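Local coordinates for protein mRNA-capping enzyme subunit alpha (Saccharomyces cerevisiae, PDB 3KYH) that catalyses the second step of mRNA capping, transferring GMP from GTP to the 5'-diphosphate end of RNA through a covalent enzyme-GMP intermediate, at residues D27-V32 / N100-V105; C33-S38 / C155-G160; E331-D336 / T362-M367. All blocks are in the same frame, centred on the assembly; numbering follows the deposited sequence.

In the fold
Interactions 1 and 2 belong to the nucleotidyltransferase part of the enzyme and follow one another along helix 23-35. Residues 27-32 meet strand 102-105, and residues 33-38, where the helix ends, meet strand 154-158. Both strands are part of the same mixed sheet; the segments alternate along the chain, and helix 23-35 meets the sheet at two places about 13 Å apart, centre to centre. Interaction 3 comes later in sequence, in the C-terminal OB-family domain, between loops at the outermost strands 326-331 and 367-370. Its centre is about 49 Å from that of interaction 1 and about 51 Å from that of interaction 2, across the chain's centre. All three lie away from the GMP-accepting K72.

Interaction 1. Residues D27-V32 / N100-V105; sequences DLKMMV and NNYYLV
Helix 23-35 packs against the mixed sheet of the nucleotidyltransferase domain here, with L28, K29 and V32 of the helix gathered round Y102 of strand 102-105 and the loop residue N100 before it. The two short axes run nearly perpendicular and approach to 11.3 Å. Y102 spans much of that gap: with chi1 at -79° its CG is turned away from the carbonyl carbon, and its CB points at the helix, which carries the ring up between side chains one turn apart. L28 meets the ring obliquely, CB lying 3.7 Å from Y102 CE2. V32 and Y102 extend toward each other from opposite directions, and V32 CG2 touches the ring at its edge, near the plane, 3.5 Å from Y102 OH. K29 passes across the tyrosine with its chain extended beyond CG, and K29 CG lies 4.0 Å from Y102 OH. That reach brings the ammonium to the backbone of the loop, where K29 NZ donates a hydrogen bond of 2.9 Å to N100 O. The C=O...N angle is 123°, and the donor is tilted 21° from the carbonyl plane. Shortened to an alanine here, the side chain would lose its ammonium, which is likely to leave the N100 carbonyl without this donor and the flank of the Y102 ring less covered. Beyond the pair, L28 also rests on F94 of strand 91-96 and F81 of strand 76-84, while V32 touches F81 and P41. Strand 102-105 is itself joined to strand 91-96 by backbone hydrogen bonds, Y103 with M95 and V105 with C93, so the helix lies over several adjoining strands.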
loop_
_atom_site.group_PDB
_atom_site.type_symbol
_atom_site.label_atom_id
_atom_site.label_comp_id
_atom_site.label_asym_id
_atom_site.label_seq_id
_atom_site.Cartn_x
_atom_site.Cartn_y
_atom_site.Cartn_z
ATOM N N ASP C 27 0.230 39.285 -5.462
ATOM C CA ASP C 27 0.701 40.648 -5.247
ATOM C C ASP C 27 -0.004 41.673 -6.139
ATOM O O ASP C 27 -0.433 42.739 -5.675
ATOM C CB ASP C 27 2.215 40.707 -5.511
ATOM C CG ASP C 27 3.052 40.068 -4.401
ATOM O OD1 ASP C 27 4.255 40.436 -4.296
ATOM O OD2 ASP C 27 2.521 39.216 -3.640
ATOM N N LEU C 28 -0.099 41.350 -7.424
ATOM C CA LEU C 28 -0.692 42.247 -8.393
ATOM C C LEU C 28 -2.202 42.232 -8.214
ATOM O O LEU C 28 -2.842 43.287 -8.214
ATOM C CB LEU C 28 -0.267 41.838 -9.800
ATOM C CG LEU C 28 1.152 42.303 -10.146
ATOM C CD1 LEU C 28 2.219 41.256 -9.872
ATOM C CD2 LEU C 28 1.229 42.730 -11.591
ATOM N N LYS C 29 -2.748 41.031 -8.002
ATOM C CA LYS C 29 -4.171 40.843 -7.681
ATOM C C LYS C 29 -4.594 41.829 -6.569
ATOM O O LYS C 29 -5.644 42.464 -6.691
ATOM C CB LYS C 29 -4.531 39.361 -7.383
ATOM C CG LYS C 29 -4.572 38.424 -8.630
ATOM C CD LYS C 29 -5.421 37.123 -8.481
ATOM C CE LYS C 29 -5.861 36.546 -9.861
ATOM N NZ LYS C 29 -6.856 35.375 -9.958
ATOM N N MET C 30 -3.721 42.039 -5.576
ATOM C CA MET C 30 -3.930 43.024 -4.498
ATOM C C MET C 30 -3.941 44.470 -4.996
ATOM O O MET C 30 -4.955 45.148 -4.852
ATOM C CB MET C 30 -2.940 42.827 -3.342
ATOM C CG MET C 30 -3.193 41.552 -2.540
ATOM S SD MET C 30 -1.702 40.708 -1.955
ATOM C CE MET C 30 -2.360 39.086 -1.556
ATOM N N MET C 31 -2.857 44.916 -5.632
ATOM C CA MET C 31 -2.803 46.234 -6.294
ATOM C C MET C 31 -4.094 46.559 -7.082
ATOM O O MET C 31 -4.628 47.678 -6.980
ATOM C CB MET C 31 -1.577 46.341 -7.221
ATOM C CG MET C 31 -0.221 45.957 -6.598
ATOM S SD MET C 31 1.230 46.087 -7.685
ATOM C CE MET C 31 1.140 47.848 -8.061
ATOM N N VAL C 32 -4.593 45.559 -7.821
ATOM C CA VAL C 32 -5.787 45.670 -8.664
ATOM C C VAL C 32 -7.070 45.844 -7.851
ATOM O O VAL C 32 -7.982 46.550 -8.297
ATOM C CB VAL C 32 -5.949 44.470 -9.650
ATOM C CG1 VAL C 32 -7.045 44.739 -10.678
ATOM C CG2 VAL C 32 -4.669 44.190 -10.428
ATOM N N ASN C 100 -8.483 34.294 -14.148
ATOM C CA ASN C 100 -7.588 35.397 -13.746
ATOM C C ASN C 100 -6.119 35.000 -13.591
ATOM O O ASN C 100 -5.662 34.620 -12.497
ATOM C CB ASN C 100 -8.091 36.104 -12.485
ATOM C CG ASN C 100 -8.813 37.387 -12.792
ATOM O OD1 ASN C 100 -8.327 38.487 -12.491
ATOM N ND2 ASN C 100 -9.971 37.259 -13.424
ATOM N N ASN C 101 -5.408 35.062 -14.714
ATOM C CA ASN C 101 -4.029 34.598 -14.805
ATOM C C ASN C 101 -3.208 35.660 -15.540
ATOM O O ASN C 101 -3.699 36.243 -16.514
ATOM C CB ASN C 101 -3.983 33.243 -15.511
ATOM C CG ASN C 101 -5.213 32.371 -15.206
ATOM O OD1 ASN C 101 -5.475 32.004 -14.049
ATOM N ND2 ASN C 101 -5.968 32.033 -16.259
ATOM N N TYR C 102 -1.980 35.914 -15.070
ATOM C CA TYR C 102 -1.237 37.136 -15.416
ATOM C C TYR C 102 0.010 36.964 -16.299
ATOM O O TYR C 102 1.011 36.362 -15.884
ATOM C CB TYR C 102 -0.872 37.886 -14.126
ATOM C CG TYR C 102 -1.982 38.710 -13.494
ATOM C CD1 TYR C 102 -3.282 38.200 -13.342
ATOM C CD2 TYR C 102 -1.713 39.997 -12.999
ATOM C CE1 TYR C 102 -4.262 38.944 -12.742
ATOM C CE2 TYR C 102 -2.704 40.751 -12.374
ATOM C CZ TYR C 102 -3.972 40.218 -12.258
ATOM O OH TYR C 102 -4.973 40.968 -11.672
ATOM N N TYR C 103 -0.013 37.581 -17.481
ATOM C CA TYR C 103 1.077 37.410 -18.450
ATOM C C TYR C 103 2.090 38.570 -18.476
ATOM O O TYR C 103 1.727 39.694 -18.121
ATOM C CB TYR C 103 0.519 36.971 -19.821
ATOM C CG TYR C 103 -0.209 35.621 -19.763
ATOM C CD1 TYR C 103 -1.605 35.539 -19.673
ATOM C CD2 TYR C 103 0.509 34.424 -19.756
ATOM C CE1 TYR C 103 -2.256 34.287 -19.601
ATOM C CE2 TYR C 103 -0.115 33.180 -19.664
ATOM C CZ TYR C 103 -1.492 33.115 -19.597
ATOM O OH TYR C 103 -2.073 31.872 -19.506
ATOM N N LEU C 104 3.360 38.288 -18.797
ATOM C CA LEU C 104 4.432 39.310 -18.757
ATOM C C LEU C 104 5.177 39.569 -20.063
ATOM O O LEU C 104 6.232 38.993 -20.350
ATOM C CB LEU C 104 5.434 39.091 -17.606
ATOM C CG LEU C 104 6.043 40.354 -16.945
ATOM C CD1 LEU C 104 6.360 40.045 -15.502
ATOM C CD2 LEU C 104 7.274 41.046 -17.572
ATOM N N VAL C 105 4.647 40.533 -20.805
ATOM C CA VAL C 105 5.221 40.963 -22.075
ATOM C C VAL C 105 6.488 41.806 -21.863
ATOM O O VAL C 105 6.739 42.303 -20.757
ATOM C CB VAL C 105 4.176 41.727 -22.909
ATOM C CG1 VAL C 105 4.302 41.309 -24.360
ATOM C CG2 VAL C 105 2.758 41.389 -22.445
#

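Interaction 2. Residues C33-S38 / C155-G160; sequences CKLLNS and CLAING
The backbones come nearest where helix 23-35 gives out, the CA atoms of L35 and G160 lying 6.7 Å apart, and no hydrogen bond links the two segments. The helix closes in a Schellman motif: S38 N bonds to C33 O and N37 N to K34 O, with N37 at positive phi as the C-prime residue. L35 and L36, the residues just before N37, carry the contact. L35 sends one branch across to the strand, L35 CD2 lying 3.7 Å from A157 CB, and the same methyl sits 3.5 Å from G160 O. L36 meets L156 with the two side chains crossing at about a right angle; both methyls of L36 reach L156 CD2, and L36 CD2 lies 3.8 Å from it. With chi1 at 46°, L156 holds CG in the crowded position, flanked by both backbone neighbours, and its branched end lies against L36. A157 points its CB at the helix end and meets chiefly L35, so the interface is made of aliphatic carbon and a little backbone. L156 and A157 form a classic beta bulge opposite L130, which lies on the neighbouring strand 129-139. L36 also rests on T164 in a loop. I158, whose CB points away from the leucines, touches helix 168-189, as does C155 before the corner at L156; with A157 facing the end of helix 23-35, this strand lies between the two helices.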
loop_
_atom_site.group_PDB
_atom_site.type_symbol
_atom_site.label_atom_id
_atom_site.label_comp_id
_atom_site.label_asym_id
_atom_site.label_seq_id
_atom_site.Cartn_x
_atom_site.Cartn_y
_atom_site.Cartn_z
ATOM N N CYS C 33 -7.146 45.209 -6.678
ATOM C CA CYS C 33 -8.341 45.283 -5.823
ATOM C C CYS C 33 -8.684 46.732 -5.520
ATOM O O CYS C 33 -9.820 47.178 -5.737
ATOM C CB CYS C 33 -8.113 44.599 -4.473
ATOM S SG CYS C 33 -7.463 42.936 -4.475
ATOM N N LYS C 34 -7.661 47.445 -5.047
ATOM C CA LYS C 34 -7.774 48.806 -4.548
ATOM C C LYS C 34 -7.993 49.793 -5.683
ATOM O O LYS C 34 -8.842 50.681 -5.559
ATOM C CB LYS C 34 -6.546 49.178 -3.702
ATOM C CG LYS C 34 -6.387 48.379 -2.393
ATOM C CD LYS C 34 -7.155 48.997 -1.212
ATOM C CE LYS C 34 -7.754 47.933 -0.285
ATOM N NZ LYS C 34 -8.772 47.094 -0.998
ATOM N N LEU C 35 -7.277 49.586 -6.791
ATOM C CA LEU C 35 -7.327 50.460 -7.970
ATOM C C LEU C 35 -8.740 50.674 -8.529
ATOM O O LEU C 35 -8.997 51.674 -9.210
ATOM C CB LEU C 35 -6.384 49.951 -9.068
ATOM C CG LEU C 35 -5.519 50.891 -9.932
ATOM C CD1 LEU C 35 -4.681 50.081 -10.922
ATOM C CD2 LEU C 35 -6.271 51.993 -10.685
ATOM N N LEU C 36 -9.652 49.750 -8.227
ATOM C CA LEU C 36 -11.056 49.891 -8.609
ATOM C C LEU C 36 -11.984 49.756 -7.396
ATOM O O LEU C 36 -13.179 49.487 -7.542
ATOM C CB LEU C 36 -11.423 48.880 -9.705
ATOM C CG LEU C 36 -10.605 48.814 -11.000
ATOM C CD1 LEU C 36 -10.702 47.416 -11.646
ATOM C CD2 LEU C 36 -10.969 49.943 -11.979
ATOM N N ASN C 37 -11.428 49.970 -6.205
ATOM C CA ASN C 37 -12.166 49.941 -4.926
ATOM C C ASN C 37 -13.139 48.765 -4.695
ATOM O O ASN C 37 -14.316 48.955 -4.347
ATOM C CB ASN C 37 -12.723 51.337 -4.506
ATOM C CG ASN C 37 -13.596 52.012 -5.582
ATOM O OD1 ASN C 37 -14.678 51.527 -5.942
ATOM N ND2 ASN C 37 -13.136 53.171 -6.059
ATOM N N SER C 38 -12.610 47.558 -4.912
ATOM C CA SER C 38 -13.268 46.279 -4.608
ATOM C C SER C 38 -12.280 45.129 -4.801
ATOM O O SER C 38 -11.659 45.028 -5.862
ATOM C CB SER C 38 -14.518 46.036 -5.453
ATOM O OG SER C 38 -15.323 45.053 -4.827
ATOM N N CYS C 155 -11.928 50.985 -21.161
ATOM C CA CYS C 155 -10.851 51.184 -20.206
ATOM C C CYS C 155 -11.516 51.668 -18.928
ATOM O O CYS C 155 -12.395 52.549 -18.977
ATOM C CB CYS C 155 -9.906 52.270 -20.730
ATOM S SG CYS C 155 -8.263 52.373 -19.971
ATOM N N LEU C 156 -11.085 51.105 -17.799
ATOM C CA LEU C 156 -11.665 51.418 -16.495
ATOM C C LEU C 156 -10.677 51.945 -15.455
ATOM O O LEU C 156 -11.044 52.169 -14.289
ATOM C CB LEU C 156 -12.481 50.241 -15.945
ATOM C CG LEU C 156 -12.062 48.764 -15.924
ATOM C CD1 LEU C 156 -10.579 48.516 -15.759
ATOM C CD2 LEU C 156 -12.770 48.111 -14.773
ATOM N N ALA C 157 -9.422 52.114 -15.878
ATOM C CA ALA C 157 -8.397 52.797 -15.078
ATOM C C ALA C 157 -7.416 53.541 -15.967
ATOM O O ALA C 157 -6.860 52.975 -16.904
ATOM C CB ALA C 157 -7.654 51.832 -14.161
ATOM N N ILE C 158 -7.259 54.832 -15.696
ATOM C CA ILE C 158 -6.195 55.619 -16.308
ATOM C C ILE C 158 -5.452 56.420 -15.243
ATOM O O ILE C 158 -6.068 57.085 -14.392
ATOM C CB ILE C 158 -6.649 56.469 -17.541
ATOM C CG1 ILE C 158 -5.466 56.665 -18.486
ATOM C CG2 ILE C 158 -7.282 57.830 -17.169
ATOM C CD1 ILE C 158 -5.399 55.649 -19.609
ATOM N N ASN C 159 -4.128 56.270 -15.279
ATOM C CA ASN C 159 -3.200 56.914 -14.361
ATOM C C ASN C 159 -3.704 57.044 -12.924
ATOM O O ASN C 159 -4.110 58.126 -12.485
ATOM C CB ASN C 159 -2.648 58.195 -14.977
ATOM C CG ASN C 159 -1.597 57.911 -16.037
ATOM O OD1 ASN C 159 -0.872 56.903 -15.967
ATOM N ND2 ASN C 159 -1.498 58.802 -17.018
ATOM N N GLY C 160 -3.776 55.871 -12.279
ATOM C CA GLY C 160 -4.271 55.653 -10.918
ATOM C C GLY C 160 -5.744 55.942 -10.690
ATOM O O GLY C 160 -6.342 55.416 -9.751
#

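Interaction 3. Residues E331-D336 / T362-M367; sequences ELSVSD and TGAWEM
L332 and W365 meet between two loops of the C-terminal OB-family domain, one following strand 326-331 and the other leading into strand 367-370, the outermost strands of its antiparallel five-stranded sheet. Their CA atoms are 6.1 Å apart, and no hydrogen bond joins the two segments. L332 swings CG anti to its N (chi1 -164°), bringing its branched end over the backbone that follows the tryptophan: one methyl, L332 CD1, approaches W365 O to 3.3 Å, while the other, CD2, reaches along the chain to M367. The indole of W365 turns the other way along the loop, toward E331. It offers its pyrrole edge, with E331 O in the plane of the ring, but W365 NE1 stays 3.9 Å from that oxygen, and the pair touches without bonding. S333 points its CB at the opposite loop; S333 OG lies 4.3 Å from A364 CB and 4.0 Å from W365 O, without a hydrogen bond. The contact lies at the surface, but its apolar parts continue into the domain: W365 also meets F260 edge-to-face, L332 touches F292, L294 and C356, and M367 touches V354 and C356. The carboxylate of E331 is engaged by a salt bridge to K328 of strand 326-331, and its CB points away from the tryptophan's loop. At the end of the contact nearer the sheet, two apolar side chains meet, L332 CD2 lying 4.2 Å from M367 CG.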
loop_
_atom_site.group_PDB
_atom_site.type_symbol
_atom_site.label_atom_id
_atom_site.label_comp_id
_atom_site.label_asym_id
_atom_site.label_seq_id
_atom_site.Cartn_x
_atom_site.Cartn_y
_atom_site.Cartn_z
ATOM N N GLU C 331 -38.014 15.163 -34.331
ATOM C CA GLU C 331 -37.716 14.512 -35.602
ATOM C C GLU C 331 -36.838 15.464 -36.431
ATOM O O GLU C 331 -37.025 16.697 -36.397
ATOM C CB GLU C 331 -39.025 14.153 -36.326
ATOM C CG GLU C 331 -39.748 12.808 -35.932
ATOM C CD GLU C 331 -39.714 12.403 -34.444
ATOM O OE1 GLU C 331 -40.788 12.205 -33.835
ATOM O OE2 GLU C 331 -38.611 12.215 -33.896
ATOM N N LEU C 332 -35.830 14.895 -37.093
ATOM C CA LEU C 332 -34.887 15.692 -37.877
ATOM C C LEU C 332 -35.520 16.139 -39.193
ATOM O O LEU C 332 -36.618 16.678 -39.167
ATOM C CB LEU C 332 -33.549 14.961 -38.058
ATOM C CG LEU C 332 -32.325 15.770 -38.530
ATOM C CD1 LEU C 332 -31.716 16.563 -37.374
ATOM C CD2 LEU C 332 -31.264 14.877 -39.193
ATOM N N SER C 333 -34.848 15.929 -40.324
ATOM C CA SER C 333 -35.321 16.348 -41.660
ATOM C C SER C 333 -34.261 16.113 -42.734
ATOM O O SER C 333 -33.277 16.858 -42.868
ATOM C CB SER C 333 -35.833 17.805 -41.723
ATOM O OG SER C 333 -34.926 18.722 -41.128
ATOM N N VAL C 334 -34.484 15.050 -43.494
ATOM C CA VAL C 334 -33.559 14.668 -44.545
ATOM C C VAL C 334 -34.257 14.775 -45.902
ATOM O O VAL C 334 -35.116 13.952 -46.234
ATOM C CB VAL C 334 -32.895 13.297 -44.233
ATOM C CG1 VAL C 334 -32.170 12.721 -45.444
ATOM C CG2 VAL C 334 -31.914 13.471 -43.078
ATOM N N SER C 335 -33.898 15.840 -46.625
ATOM C CA SER C 335 -34.397 16.138 -47.972
ATOM C C SER C 335 -33.934 15.110 -49.021
ATOM O O SER C 335 -33.117 14.228 -48.717
ATOM C CB SER C 335 -34.082 17.603 -48.366
ATOM O OG SER C 335 -32.741 17.830 -48.802
ATOM N N ASP C 336 -34.467 15.214 -50.240
ATOM C CA ASP C 336 -34.268 14.181 -51.277
ATOM C C ASP C 336 -32.935 14.128 -52.043
ATOM O O ASP C 336 -32.670 13.147 -52.761
ATOM C CB ASP C 336 -35.466 14.112 -52.236
ATOM C CG ASP C 336 -36.408 12.949 -51.929
ATOM O OD1 ASP C 336 -37.363 12.752 -52.719
ATOM O OD2 ASP C 336 -36.193 12.224 -50.925
ATOM N N THR C 362 -38.100 27.591 -41.245
ATOM C CA THR C 362 -38.958 26.389 -41.315
ATOM C C THR C 362 -39.473 25.855 -39.960
ATOM O O THR C 362 -40.527 25.193 -39.900
ATOM C CB THR C 362 -38.268 25.221 -42.082
ATOM O OG1 THR C 362 -36.937 25.034 -41.579
ATOM C CG2 THR C 362 -38.231 25.467 -43.590
ATOM N N GLY C 363 -38.721 26.110 -38.890
ATOM C CA GLY C 363 -39.100 25.646 -37.559
ATOM C C GLY C 363 -38.505 24.300 -37.183
ATOM O O GLY C 363 -38.426 23.955 -35.997
ATOM N N ALA C 364 -38.112 23.533 -38.200
ATOM C CA ALA C 364 -37.399 22.270 -38.027
ATOM C C ALA C 364 -35.912 22.582 -37.945
ATOM O O ALA C 364 -35.523 23.750 -38.015
ATOM C CB ALA C 364 -37.688 21.331 -39.205
ATOM N N TRP C 365 -35.087 21.539 -37.845
ATOM C CA TRP C 365 -33.642 21.709 -37.742
ATOM C C TRP C 365 -32.706 20.847 -38.592
ATOM O O TRP C 365 -32.408 19.709 -38.222
ATOM C CB TRP C 365 -33.168 21.729 -36.279
ATOM C CG TRP C 365 -33.874 20.901 -35.238
ATOM C CD1 TRP C 365 -34.589 19.758 -35.421
ATOM C CD2 TRP C 365 -33.829 21.127 -33.821
ATOM N NE1 TRP C 365 -35.043 19.287 -34.207
ATOM C CE2 TRP C 365 -34.563 20.090 -33.207
ATOM C CE3 TRP C 365 -33.253 22.125 -33.014
ATOM C CZ2 TRP C 365 -34.755 20.020 -31.819
ATOM C CZ3 TRP C 365 -33.411 22.039 -31.629
ATOM C CH2 TRP C 365 -34.168 20.997 -31.043
ATOM N N GLU C 366 -32.211 21.436 -39.687
ATOM C CA GLU C 366 -31.123 20.861 -40.508
ATOM C C GLU C 366 -29.784 20.858 -39.784
ATOM O O GLU C 366 -29.363 21.878 -39.208
ATOM C CB GLU C 366 -30.895 21.615 -41.822
ATOM C CG GLU C 366 -32.065 21.680 -42.762
ATOM C CD GLU C 366 -32.851 22.940 -42.567
ATOM O OE1 GLU C 366 -33.625 22.990 -41.591
ATOM O OE2 GLU C 366 -32.681 23.873 -43.384
ATOM N N MET C 367 -29.116 19.710 -39.902
ATOM C CA MET C 367 -27.775 19.445 -39.364
ATOM C C MET C 367 -26.640 19.821 -40.336
ATOM O O MET C 367 -26.830 19.832 -41.562
ATOM C CB MET C 367 -27.684 17.972 -38.957
ATOM C CG MET C 367 -27.735 16.987 -40.116
ATOM S SD MET C 367 -26.127 16.210 -40.293
ATOM C CE MET C 367 -26.353 15.330 -41.834
#